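Local coordinates for protein ADP-ribosylglycohydrolase (Thermus thermophilus, PDB 2YZV) that belongs to the ADP-ribosylglycohydrolase family and has an all-helical fold that carries two neighbouring magnesium ions in an acidic site, at residues T56-Q61 / A252-A257; G21-A26 / R40-G45; A14-A19 / H281-M286. All coordinates share one frame; numbering follows the deposited sequence.

Contact 1. Residues T56-Q61 / A252-A257; sequences TDDTSQ and ADTVGA. With MG (magnesium ion), chain C; MG (magnesium ion), chain B.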
loop_
_atom_site.group_PDB
_atom_site.type_symbol
_atom_site.label_atom_id
_atom_site.label_comp_id
_atom_site.label_asym_id
_atom_site.label_seq_id
_atom_site.Cartn_x
_atom_site.Cartn_y
_atom_site.Cartn_z
ATOM N N THR A 56 -7.612 6.115 -6.795
ATOM C CA THR A 56 -7.172 7.465 -6.440
ATOM C C THR A 56 -5.668 7.714 -6.524
ATOM O O THR A 56 -4.957 7.061 -7.286
ATOM C CB THR A 56 -7.629 7.800 -5.014
ATOM O OG1 THR A 56 -6.848 7.048 -4.075
ATOM C CG2 THR A 56 -9.098 7.433 -4.833
ATOM N N ASP A 57 -5.190 8.670 -5.729
ATOM C CA ASP A 57 -3.772 9.007 -5.715
ATOM C C ASP A 57 -2.909 7.874 -5.172
ATOM O O ASP A 57 -1.708 7.823 -5.439
ATOM C CB ASP A 57 -3.530 10.292 -4.906
ATOM C CG ASP A 57 -3.990 10.181 -3.466
ATOM O OD1 ASP A 57 -3.404 9.383 -2.704
ATOM O OD2 ASP A 57 -4.941 10.899 -3.093
ATOM N N ASP A 58 -3.517 6.964 -4.416
ATOM C CA ASP A 58 -2.784 5.830 -3.862
ATOM C C ASP A 58 -2.193 5.031 -5.014
ATOM O O ASP A 58 -0.978 4.824 -5.098
ATOM C CB ASP A 58 -3.719 4.910 -3.067
ATOM C CG ASP A 58 -4.355 5.600 -1.880
ATOM O OD1 ASP A 58 -4.989 6.656 -2.068
ATOM O OD2 ASP A 58 -4.228 5.075 -0.755
ATOM N N THR A 59 -3.069 4.578 -5.901
ATOM C CA THR A 59 -2.652 3.791 -7.044
ATOM C C THR A 59 -1.840 4.623 -8.038
ATOM O O THR A 59 -0.893 4.116 -8.646
ATOM C CB THR A 59 -3.878 3.161 -7.747
ATOM O OG1 THR A 59 -4.610 2.367 -6.803
ATOM C CG2 THR A 59 -3.443 2.275 -8.899
ATOM N N SER A 60 -2.188 5.897 -8.198
ATOM C CA SER A 60 -1.450 6.753 -9.124
ATOM C C SER A 60 0.029 6.799 -8.752
ATOM O O SER A 60 0.903 6.641 -9.609
ATOM C CB SER A 60 -2.023 8.170 -9.117
ATOM O OG SER A 60 -3.361 8.174 -9.578
ATOM N N GLN A 61 0.307 7.003 -7.469
ATOM C CA GLN A 61 1.686 7.057 -7.008
ATOM C C GLN A 61 2.369 5.700 -7.135
ATOM O O GLN A 61 3.556 5.625 -7.457
ATOM C CB GLN A 61 1.742 7.548 -5.561
ATOM C CG GLN A 61 1.565 9.049 -5.436
ATOM C CD GLN A 61 1.557 9.511 -3.997
ATOM O OE1 GLN A 61 2.374 9.072 -3.190
ATOM N NE2 GLN A 61 0.635 10.407 -3.667
ATOM N N ALA A 252 -10.708 4.938 3.893
ATOM C CA ALA A 252 -10.927 3.596 3.366
ATOM C C ALA A 252 -10.157 3.229 2.107
ATOM O O ALA A 252 -9.825 2.061 1.907
ATOM C CB ALA A 252 -12.416 3.378 3.139
ATOM N N ASP A 253 -9.888 4.204 1.248
ATOM C CA ASP A 253 -9.146 3.913 0.029
ATOM C C ASP A 253 -7.737 3.443 0.375
ATOM O O ASP A 253 -7.223 2.497 -0.219
ATOM C CB ASP A 253 -9.069 5.147 -0.883
ATOM C CG ASP A 253 -8.443 6.354 -0.202
ATOM O OD1 ASP A 253 -7.722 7.109 -0.886
ATOM O OD2 ASP A 253 -8.680 6.568 1.002
ATOM N N THR A 254 -7.124 4.095 1.354
ATOM C CA THR A 254 -5.766 3.750 1.745
ATOM C C THR A 254 -5.689 2.511 2.632
ATOM O O THR A 254 -4.760 1.716 2.504
ATOM C CB THR A 254 -5.092 4.940 2.423
ATOM O OG1 THR A 254 -5.195 6.080 1.559
ATOM C CG2 THR A 254 -3.619 4.641 2.683
ATOM N N VAL A 255 -6.652 2.340 3.532
ATOM C CA VAL A 255 -6.653 1.143 4.369
ATOM C C VAL A 255 -6.897 -0.022 3.410
ATOM O O VAL A 255 -6.273 -1.076 3.520
ATOM C CB VAL A 255 -7.767 1.188 5.440
ATOM C CG1 VAL A 255 -7.906 -0.174 6.113
ATOM C CG2 VAL A 255 -7.430 2.244 6.479
ATOM N N GLY A 256 -7.803 0.181 2.459
ATOM C CA GLY A 256 -8.077 -0.854 1.480
ATOM C C GLY A 256 -6.851 -1.170 0.635
ATOM O O GLY A 256 -6.579 -2.334 0.334
ATOM N N ALA A 257 -6.100 -0.140 0.253
ATOM C CA ALA A 257 -4.905 -0.343 -0.566
ATOM C C ALA A 257 -3.807 -1.082 0.188
ATOM O O ALA A 257 -3.107 -1.913 -0.391
ATOM C CB ALA A 257 -4.379 0.993 -1.067
HETATM MG MG MG C . -6.446 7.924 -2.164
HETATM MG MG MG B . -6.601 7.954 1.355
#

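Contact 2. Residues G21-A26 / R40-G45; sequences GDALGA and REMKGG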
loop_
_atom_site.group_PDB
_atom_site.type_symbol
_atom_site.label_atom_id
_atom_site.label_comp_id
_atom_site.label_asym_id
_atom_site.label_seq_id
_atom_site.Cartn_x
_atom_site.Cartn_y
_atom_site.Cartn_z
ATOM N N GLY A 21 -8.155 -2.462 -3.708
ATOM C CA GLY A 21 -8.489 -1.900 -2.408
ATOM C C GLY A 21 -8.720 -0.401 -2.453
ATOM O O GLY A 21 -9.605 0.115 -1.782
ATOM N N ASP A 22 -7.905 0.296 -3.239
ATOM C CA ASP A 22 -8.018 1.742 -3.391
ATOM C C ASP A 22 -9.378 2.061 -4.023
ATOM O O ASP A 22 -10.129 2.898 -3.515
ATOM C CB ASP A 22 -6.857 2.239 -4.272
ATOM C CG ASP A 22 -6.839 3.755 -4.459
ATOM O OD1 ASP A 22 -7.625 4.465 -3.806
ATOM O OD2 ASP A 22 -6.018 4.232 -5.271
ATOM N N ALA A 23 -9.703 1.374 -5.115
ATOM C CA ALA A 23 -10.967 1.599 -5.813
ATOM C C ALA A 23 -12.185 1.323 -4.931
ATOM O O ALA A 23 -13.125 2.120 -4.892
ATOM C CB ALA A 23 -11.031 0.735 -7.071
ATOM N N LEU A 24 -12.181 0.192 -4.233
ATOM C CA LEU A 24 -13.303 -0.147 -3.361
ATOM C C LEU A 24 -13.449 0.818 -2.193
ATOM O O LEU A 24 -14.544 1.310 -1.916
ATOM C CB LEU A 24 -13.144 -1.569 -2.822
ATOM C CG LEU A 24 -13.507 -2.695 -3.786
ATOM C CD1 LEU A 24 -13.012 -4.023 -3.233
ATOM C CD2 LEU A 24 -15.022 -2.727 -3.990
ATOM N N GLY A 25 -12.339 1.089 -1.511
ATOM C CA GLY A 25 -12.359 1.987 -0.368
ATOM C C GLY A 25 -12.730 3.416 -0.722
ATOM O O GLY A 25 -13.360 4.111 0.074
ATOM N N ALA A 26 -12.340 3.849 -1.917
ATOM C CA ALA A 26 -12.637 5.203 -2.369
ATOM C C ALA A 26 -14.140 5.468 -2.368
ATOM O O ALA A 26 -14.576 6.610 -2.216
ATOM C CB ALA A 26 -12.069 5.422 -3.769
ATOM N N ARG A 40 -19.806 -4.000 -0.786
ATOM C CA ARG A 40 -19.416 -5.342 -1.212
ATOM C C ARG A 40 -18.951 -5.433 -2.661
ATOM O O ARG A 40 -18.248 -6.374 -3.031
ATOM C CB ARG A 40 -20.590 -6.309 -1.016
ATOM C CG ARG A 40 -21.126 -6.376 0.402
ATOM C CD ARG A 40 -22.417 -7.182 0.471
ATOM N NE ARG A 40 -22.238 -8.577 0.075
ATOM C CZ ARG A 40 -21.515 -9.465 0.752
ATOM N NH1 ARG A 40 -20.892 -9.111 1.869
ATOM N NH2 ARG A 40 -21.424 -10.715 0.315
ATOM N N GLU A 41 -19.338 -4.469 -3.489
ATOM C CA GLU A 41 -18.961 -4.517 -4.896
ATOM C C GLU A 41 -18.397 -3.207 -5.438
ATOM O O GLU A 41 -18.445 -2.175 -4.767
ATOM C CB GLU A 41 -20.170 -4.930 -5.740
ATOM C CG GLU A 41 -20.835 -6.241 -5.325
ATOM C CD GLU A 41 -19.859 -7.398 -5.226
ATOM O OE1 GLU A 41 -18.897 -7.440 -6.019
ATOM O OE2 GLU A 41 -20.059 -8.278 -4.361
ATOM N N MET A 42 -17.862 -3.268 -6.659
ATOM C CA MET A 42 -17.290 -2.106 -7.343
ATOM C C MET A 42 -18.401 -1.261 -7.954
ATOM O O MET A 42 -18.780 -1.454 -9.109
ATOM C CB MET A 42 -16.345 -2.553 -8.463
ATOM C CG MET A 42 -15.019 -3.095 -7.995
ATOM S SD MET A 42 -13.875 -1.798 -7.460
ATOM C CE MET A 42 -12.434 -2.824 -7.082
ATOM N N LYS A 43 -18.916 -0.314 -7.183
ATOM C CA LYS A 43 -19.994 0.537 -7.661
ATOM C C LYS A 43 -19.524 1.940 -8.018
ATOM O O LYS A 43 -20.250 2.704 -8.655
ATOM C CB LYS A 43 -21.086 0.622 -6.591
ATOM C CG LYS A 43 -21.814 -0.689 -6.320
ATOM C CD LYS A 43 -22.982 -0.906 -7.280
ATOM C CE LYS A 43 -22.532 -1.055 -8.726
ATOM N NZ LYS A 43 -23.688 -1.219 -9.654
ATOM N N GLY A 44 -18.300 2.272 -7.625
ATOM C CA GLY A 44 -17.797 3.604 -7.888
ATOM C C GLY A 44 -18.449 4.523 -6.873
ATOM O O GLY A 44 -19.005 4.054 -5.879
ATOM N N GLY A 45 -18.395 5.826 -7.117
ATOM C CA GLY A 45 -18.996 6.766 -6.192
ATOM C C GLY A 45 -17.979 7.455 -5.309
ATOM O O GLY A 45 -16.865 7.762 -5.745
#

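Contact 3. Residues A14-A19 / H281-M286; sequences AFLGLA and HLREEM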
loop_
_atom_site.group_PDB
_atom_site.type_symbol
_atom_site.label_atom_id
_atom_site.label_comp_id
_atom_site.label_asym_id
_atom_site.label_seq_id
_atom_site.Cartn_x
_atom_site.Cartn_y
_atom_site.Cartn_z
ATOM N N ALA A 14 -0.325 -8.750 -5.200
ATOM C CA ALA A 14 0.014 -7.618 -4.343
ATOM C C ALA A 14 -0.193 -6.283 -5.061
ATOM O O ALA A 14 -0.698 -5.329 -4.470
ATOM C CB ALA A 14 1.463 -7.741 -3.858
ATOM N N PHE A 15 0.192 -6.213 -6.334
ATOM C CA PHE A 15 0.056 -4.979 -7.106
ATOM C C PHE A 15 -1.403 -4.691 -7.451
ATOM O O PHE A 15 -1.908 -3.592 -7.191
ATOM C CB PHE A 15 0.906 -5.073 -8.384
ATOM C CG PHE A 15 1.253 -3.739 -8.993
ATOM C CD1 PHE A 15 2.552 -3.482 -9.428
ATOM C CD2 PHE A 15 0.293 -2.743 -9.139
ATOM C CE1 PHE A 15 2.889 -2.256 -9.999
ATOM C CE2 PHE A 15 0.619 -1.510 -9.710
ATOM C CZ PHE A 15 1.923 -1.266 -10.141
ATOM N N LEU A 16 -2.087 -5.668 -8.031
ATOM C CA LEU A 16 -3.491 -5.482 -8.382
ATOM C C LEU A 16 -4.353 -5.316 -7.132
ATOM O O LEU A 16 -5.316 -4.551 -7.132
ATOM C CB LEU A 16 -4.001 -6.663 -9.216
ATOM C CG LEU A 16 -3.723 -6.666 -10.725
ATOM C CD1 LEU A 16 -4.541 -5.576 -11.383
ATOM C CD2 LEU A 16 -2.242 -6.469 -11.006
ATOM N N GLY A 17 -3.997 -6.024 -6.063
ATOM C CA GLY A 17 -4.752 -5.918 -4.825
ATOM C C GLY A 17 -4.723 -4.499 -4.284
ATOM O O GLY A 17 -5.698 -4.022 -3.698
ATOM N N LEU A 18 -3.592 -3.828 -4.471
ATOM C CA LEU A 18 -3.435 -2.445 -4.023
ATOM C C LEU A 18 -4.502 -1.579 -4.695
ATOM O O LEU A 18 -5.235 -0.850 -4.025
ATOM C CB LEU A 18 -2.034 -1.944 -4.396
ATOM C CG LEU A 18 -1.538 -0.569 -3.940
ATOM C CD1 LEU A 18 -0.052 -0.472 -4.240
ATOM C CD2 LEU A 18 -2.294 0.556 -4.636
ATOM N N ALA A 19 -4.589 -1.673 -6.020
ATOM C CA ALA A 19 -5.551 -0.891 -6.792
ATOM C C ALA A 19 -6.999 -1.282 -6.510
ATOM O O ALA A 19 -7.884 -0.428 -6.473
ATOM C CB ALA A 19 -5.253 -1.028 -8.284
ATOM N N HIS A 281 -9.724 -0.277 -13.441
ATOM C CA HIS A 281 -9.136 0.599 -14.451
ATOM C C HIS A 281 -7.644 0.283 -14.618
ATOM O O HIS A 281 -6.913 0.177 -13.635
ATOM C CB HIS A 281 -9.311 2.063 -14.034
ATOM C CG HIS A 281 -8.873 3.046 -15.075
ATOM N ND1 HIS A 281 -8.387 4.296 -14.757
ATOM C CD2 HIS A 281 -8.855 2.967 -16.425
ATOM C CE1 HIS A 281 -8.087 4.944 -15.869
ATOM N NE2 HIS A 281 -8.361 4.160 -16.895
ATOM N N LEU A 282 -7.206 0.137 -15.866
ATOM C CA LEU A 282 -5.811 -0.163 -16.197
ATOM C C LEU A 282 -5.305 -1.491 -15.634
ATOM O O LEU A 282 -4.124 -1.635 -15.320
ATOM C CB LEU A 282 -4.895 0.976 -15.734
ATOM C CG LEU A 282 -5.237 2.372 -16.266
ATOM C CD1 LEU A 282 -4.151 3.353 -15.850
ATOM C CD2 LEU A 282 -5.357 2.335 -17.782
ATOM N N ARG A 283 -6.210 -2.454 -15.517
ATOM C CA ARG A 283 -5.885 -3.785 -15.019
ATOM C C ARG A 283 -4.690 -4.381 -15.766
ATOM O O ARG A 283 -3.703 -4.808 -15.160
ATOM C CB ARG A 283 -7.100 -4.693 -15.208
ATOM C CG ARG A 283 -6.876 -6.146 -14.851
ATOM C CD ARG A 283 -7.973 -6.986 -15.479
ATOM N NE ARG A 283 -7.907 -8.389 -15.093
ATOM C CZ ARG A 283 -8.755 -9.314 -15.528
ATOM N NH1 ARG A 283 -9.728 -8.975 -16.366
ATOM N NH2 ARG A 283 -8.639 -10.571 -15.122
ATOM N N GLU A 284 -4.783 -4.411 -17.092
ATOM C CA GLU A 284 -3.717 -4.980 -17.913
ATOM C C GLU A 284 -2.377 -4.267 -17.786
ATOM O O GLU A 284 -1.327 -4.911 -17.779
ATOM C CB GLU A 284 -4.139 -5.012 -19.387
ATOM C CG GLU A 284 -5.264 -5.986 -19.723
ATOM C CD GLU A 284 -6.626 -5.522 -19.235
ATOM O OE1 GLU A 284 -6.798 -4.309 -18.989
ATOM O OE2 GLU A 284 -7.534 -6.373 -19.118
ATOM N N GLU A 285 -2.398 -2.943 -17.696
ATOM C CA GLU A 285 -1.155 -2.197 -17.563
ATOM C C GLU A 285 -0.481 -2.541 -16.240
ATOM O O GLU A 285 0.745 -2.652 -16.166
ATOM C CB GLU A 285 -1.414 -0.688 -17.647
ATOM C CG GLU A 285 -1.758 -0.192 -19.047
ATOM C CD GLU A 285 -3.226 -0.355 -19.410
ATOM O OE1 GLU A 285 -3.936 -1.139 -18.745
ATOM O OE2 GLU A 285 -3.671 0.301 -20.377
ATOM N N MET A 286 -1.281 -2.719 -15.194
ATOM C CA MET A 286 -0.722 -3.061 -13.895
ATOM C C MET A 286 -0.160 -4.476 -13.883
ATOM O O MET A 286 0.870 -4.735 -13.262
ATOM C CB MET A 286 -1.773 -2.887 -12.801
ATOM C CG MET A 286 -2.113 -1.432 -12.560
ATOM S SD MET A 286 -3.098 -1.190 -11.074
ATOM C CE MET A 286 -4.748 -1.239 -11.756
#

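Contact 1. Residues T56-Q61 / A252-A257
Asp58 and Asp253 reach across from two helices to share one magnesium ion, a clear case of a metal joining two acids that would otherwise repel. That ion sits 1.9 Å from Asp58 OD1 and 2.0 Å from Asp253 OD1. Thr56 OG1 adds a third ligand at 2.1 Å. The two acidic side chains cross at about a right angle, with their carboxylate planes 65° apart, and the cation probably offsets the repulsion between OD1 of Asp58 and OD1 of Asp253, only 3.0 Å from each other. Asp253 OD1 also binds the second magnesium ion, at 2.6 Å, and so bridges the two metals, while its OD2 holds the second ion at 2.5 Å. Asp253 CG is set between the backbone N and the carbonyl carbon (chi1 57°), which places OD1 between the two metals. Thr254 OG1, 2.4 Å from the second ion, and Asp251 add further ligands.

One hydrogen bond reinforces the metal bonds: Thr254 OG1 donates over 2.7 Å to the syn lone pair of Asp58 OD2. With OD1 on a metal and OD2 on this hydroxyl, the Asp58 carboxylate is fixed in rotation, while the second ion probably polarises the Thr254 hydroxyl. Thr56 is the N-cap of helix 57-72, its OG1 accepting a weak bond from Asp58 N and hydrogen-bonded to Asp22 as well.

The short axes of 57-61 and 252-257 run at 46° to each other. Around them, helix 4-26 supplies Asp22 beside Asp58 and Asp253, Met132 of helix 129-132 touches Asp58 and Thr254, and helix 221-234 meets Thr254 and Val255 through Thr224.

Contact 2. Residues G21-A26 / R40-G45
Met42 and Leu24 illustrate how a loop without regular structure can be packed against a helix largely through one flexible side chain. The contact is apolar: Met42 CE presses on Leu24 CG at 3.5 Å, tighter than usual for two carbons, and rests 3.8 Å from Ala23 CB. A bend in the Met42 chain at its second torsion (chi2 -76°) turns the methyl back against the helix, and the Met42 and Leu24 side chains cross at about a right angle. The CD2 branch of Leu24 touches the sulfur too, and lies 3.6 Å from the backbone Glu41 O. Trp276 of helix 274-279 touches both Leu24 and Met42 and adds to the apolar cluster.

Polar bonds come from outside the two segments. Gln27 clamps the loop from both ends of its amide, giving a hydrogen bond to Glu41 O and taking one from Lys43 N. The Glu41 side chain leaves the backbone pointing away from the helix, and its carboxylate forms salt bridges with Arg275 and Arg243.

Gly45 has a backbone shape that calls for glycine. The loop makes an inverse gamma turn centred on Met42, and the contact packs this part of the connection to helix 57-72 onto helix 4-26.

Contact 3. Residues A14-A19 / H281-M286
Leu16 and Met286 bring the two backbones closest, with 6.6 Å between Leu16 CA and Met286 CA, and from there the segments separate to 8.6 Å between Ala19 CA and His281 CA. Met286 is the central side chain of the contact, inserted among Phe15, Leu16 and Ala19, three residues that line one side of helix 4-26. Successive parts of its chain meet different neighbours. Next to the backbone, Met286 CB lies 4.0 Å from Leu16 CD2. Farther out, Met286 CG touches the Phe15 ring at CE2 over 3.9 Å. At the end, the methyl Met286 CE closes on Ala19 CB at 3.5 Å, its position set by a bend at the last torsion (chi3 -93°).

The sulfur and the ring form a Met-aromatic contact. Met286 SD stands 5.1 Å from the centroid of the Phe15 ring along a line 67° off the ring normal, so it approaches obliquely, while the backbone O of Met286 lies over one face. Phe15 holds its ring roughly opposite its own backbone N (chi1 -159°), which brings CE2 against Met286. This is helix-to-helix packing of an all-helical domain, joining the first long helix to the last, and no hydrogen bond crosses it.

The other methyl of Leu16, CD1, also borders Met286 and lies 3.9 Å from the carbonyl Arg283 O, and the aliphatic start of the Arg283 side chain runs nearby. Leu282 is the N-cap of helix 283-298, and Met286 N bonds to Leu282 O in its first turn.

Leu289, Ala290 and Leu293 of helix 283-298 continue the lining round Phe15, Leu277 of helix 274-279 touches Leu16 and Arg283, and Leu63 and Trp55 border Met286.

Overall arrangement
From the N terminus, helix 4-26 comes first and takes part in two of the three contacts, its residues 14-19 in contact 3 and 21-26 in contact 2. Contact 2 closes a short loop, folding the connection that follows the helix back onto it, before contact 1 opens in series at residue 56. Contact 1 then spans most of the mainly helical chain to bring helix 252-267 to helix 57-72. Contact 3 closes the widest loop, enclosing both others and bringing helix 283-298 near the C terminus to the first helix. Asp22 joins contacts 1 and 2 through hydrogen bonds to Thr56 and Thr59, and Thr59 also packs against Leu18, Ala19 and Met286 of contact 3.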